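Glucose dehydrogenase (Serratia sp. FS14, PDB 7CDY) belongs to the glucose/sorbosone dehydrogenase family, proteins built on a beta-propeller fold, and carries a bound calcium ion. Local coordinates at residues Tyr227-Pro230 with Leu231-Gly235. Numbering follows the deposited sequence.
With CA (calcium ion), chain D.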
loop_
_atom_site.group_PDB
_atom_site.type_symbol
_atom_site.label_atom_id
_atom_site.label_comp_id
_atom_site.label_asym_id
_atom_site.label_seq_id
_atom_site.Cartn_x
_atom_site.Cartn_y
_atom_site.Cartn_z
ATOM N N TYR A 227 2.202 -4.146 -16.705
ATOM C CA TYR A 227 1.608 -2.798 -16.465
ATOM C C TYR A 227 2.465 -1.675 -17.092
ATOM O O TYR A 227 2.201 -0.512 -16.978
ATOM C CB TYR A 227 1.021 -2.681 -15.047
ATOM C CG TYR A 227 -0.177 -3.587 -14.991
ATOM C CD1 TYR A 227 -0.036 -4.944 -14.783
ATOM C CD2 TYR A 227 -1.410 -3.119 -15.364
ATOM C CE1 TYR A 227 -1.104 -5.804 -14.919
ATOM C CE2 TYR A 227 -2.489 -3.964 -15.484
ATOM C CZ TYR A 227 -2.329 -5.312 -15.286
ATOM O OH TYR A 227 -3.386 -6.122 -15.487
ATOM N N GLY A 228 3.520 -2.124 -17.756
ATOM C CA GLY A 228 4.327 -1.326 -18.702
ATOM C C GLY A 228 5.496 -0.515 -18.195
ATOM O O GLY A 228 6.293 -0.121 -19.015
ATOM N N TRP A 229 5.594 -0.279 -16.902
ATOM C CA TRP A 229 6.701 0.601 -16.444
ATOM C C TRP A 229 8.036 -0.082 -16.713
ATOM O O TRP A 229 8.163 -1.234 -16.375
ATOM C CB TRP A 229 6.563 0.921 -14.959
ATOM C CG TRP A 229 7.694 1.740 -14.398
ATOM C CD1 TRP A 229 8.715 1.286 -13.618
ATOM C CD2 TRP A 229 7.983 3.119 -14.668
ATOM N NE1 TRP A 229 9.586 2.297 -13.327
ATOM C CE2 TRP A 229 9.148 3.440 -13.936
ATOM C CE3 TRP A 229 7.328 4.139 -15.360
ATOM C CZ2 TRP A 229 9.705 4.718 -13.933
ATOM C CZ3 TRP A 229 7.863 5.405 -15.359
ATOM C CH2 TRP A 229 9.034 5.679 -14.643
ATOM N N PRO A 230 9.073 0.588 -17.254
ATOM C CA PRO A 230 9.143 1.984 -17.705
ATOM C C PRO A 230 9.008 2.162 -19.218
ATOM O O PRO A 230 9.296 3.252 -19.717
ATOM C CB PRO A 230 10.557 2.390 -17.287
ATOM C CG PRO A 230 11.351 1.146 -17.548
ATOM C CD PRO A 230 10.419 -0.022 -17.214
ATOM N N LEU A 231 8.569 1.117 -19.930
ATOM C CA LEU A 231 8.372 1.225 -21.378
ATOM C C LEU A 231 7.151 2.061 -21.720
ATOM O O LEU A 231 7.128 2.740 -22.760
ATOM C CB LEU A 231 8.167 -0.165 -21.960
ATOM C CG LEU A 231 9.249 -1.203 -21.667
ATOM C CD1 LEU A 231 8.897 -2.564 -22.291
ATOM C CD2 LEU A 231 10.595 -0.705 -22.163
ATOM N N ALA A 232 6.122 2.013 -20.884
ATOM C CA ALA A 232 4.917 2.807 -21.061
ATOM C C ALA A 232 4.702 3.641 -19.807
ATOM O O ALA A 232 4.848 3.129 -18.687
ATOM C CB ALA A 232 3.711 1.903 -21.290
ATOM N N THR A 233 4.394 4.926 -19.992
ATOM C CA THR A 233 4.121 5.802 -18.857
ATOM C C THR A 233 3.372 7.035 -19.333
ATOM O O THR A 233 3.515 7.456 -20.487
ATOM C CB THR A 233 5.414 6.205 -18.135
ATOM O OG1 THR A 233 5.084 7.015 -17.001
ATOM C CG2 THR A 233 6.337 6.989 -19.045
ATOM N N TYR A 234 2.545 7.587 -18.446
ATOM C CA TYR A 234 1.917 8.887 -18.649
ATOM C C TYR A 234 2.719 10.031 -18.040
ATOM O O TYR A 234 2.283 11.186 -18.128
ATOM C CB TYR A 234 0.471 8.880 -18.110
ATOM C CG TYR A 234 -0.485 8.203 -19.054
ATOM C CD1 TYR A 234 -0.921 8.849 -20.207
ATOM C CD2 TYR A 234 -0.897 6.901 -18.834
ATOM C CE1 TYR A 234 -1.778 8.228 -21.093
ATOM C CE2 TYR A 234 -1.752 6.262 -19.727
ATOM C CZ TYR A 234 -2.173 6.938 -20.862
ATOM O OH TYR A 234 -3.016 6.338 -21.772
ATOM N N GLY A 235 3.888 9.761 -17.463
ATOM C CA GLY A 235 4.732 10.785 -16.896
ATOM C C GLY A 235 6.001 10.998 -17.709
ATOM O O GLY A 235 6.261 10.343 -18.719
HETATM CA CA CA D . 1.442 1.492 -16.115
HETATM O O HOH W 1 3.574 2.583 -16.337
HETATM O O HOH W 2 2.511 0.415 -14.234
HETATM O O HOH W 3 1.239 2.081 -18.398
HETATM O O HOH W 4 -0.769 0.441 -16.354
#
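The CA atoms of Gly228 and Ala232 stand 4.8 Å apart across a tight turn, a type VIa beta-turn over Gly228-Leu231 with a cis peptide bond between Trp229 and Pro230, closed one residue further on as an alpha-turn. The carbonyl of Gly228 takes the amide of Ala232 (i to i+4), N to O 2.8 Å and nearly straight at 163°; the bond from Leu231 N to the same oxygen is weak and bent. Gly228 itself has a positive phi of 88°, a region that favours glycine. Beyond the cis bond, Pro230 CB lies 3.7 Å above the plane of the Trp229 indole, over its centre. The indole and Thr233 run side by side: Thr233 OG1 meets the ring at its edge, in plane, 3.6 Å from Trp229 CZ3. With OG1 anti to the Thr233 backbone N (chi1 -178°), this oxygen also accepts from Gly235 N at 3.0 Å, an ST turn. Calcium links the two limbs: Tyr227 O binds it at 2.3 Å, and a water in its shell donates to Ala232 O at 2.7 Å. Glu217, from strand 216-219, is another ligand, and Glu143 accepts from Trp229 NE1. The turn belongs to the long loop joining strands 216-219 and 259-261, neighbours in one four-stranded antiparallel sheet of the propeller; Tyr234 stacks on Tyr260 of the latter strand.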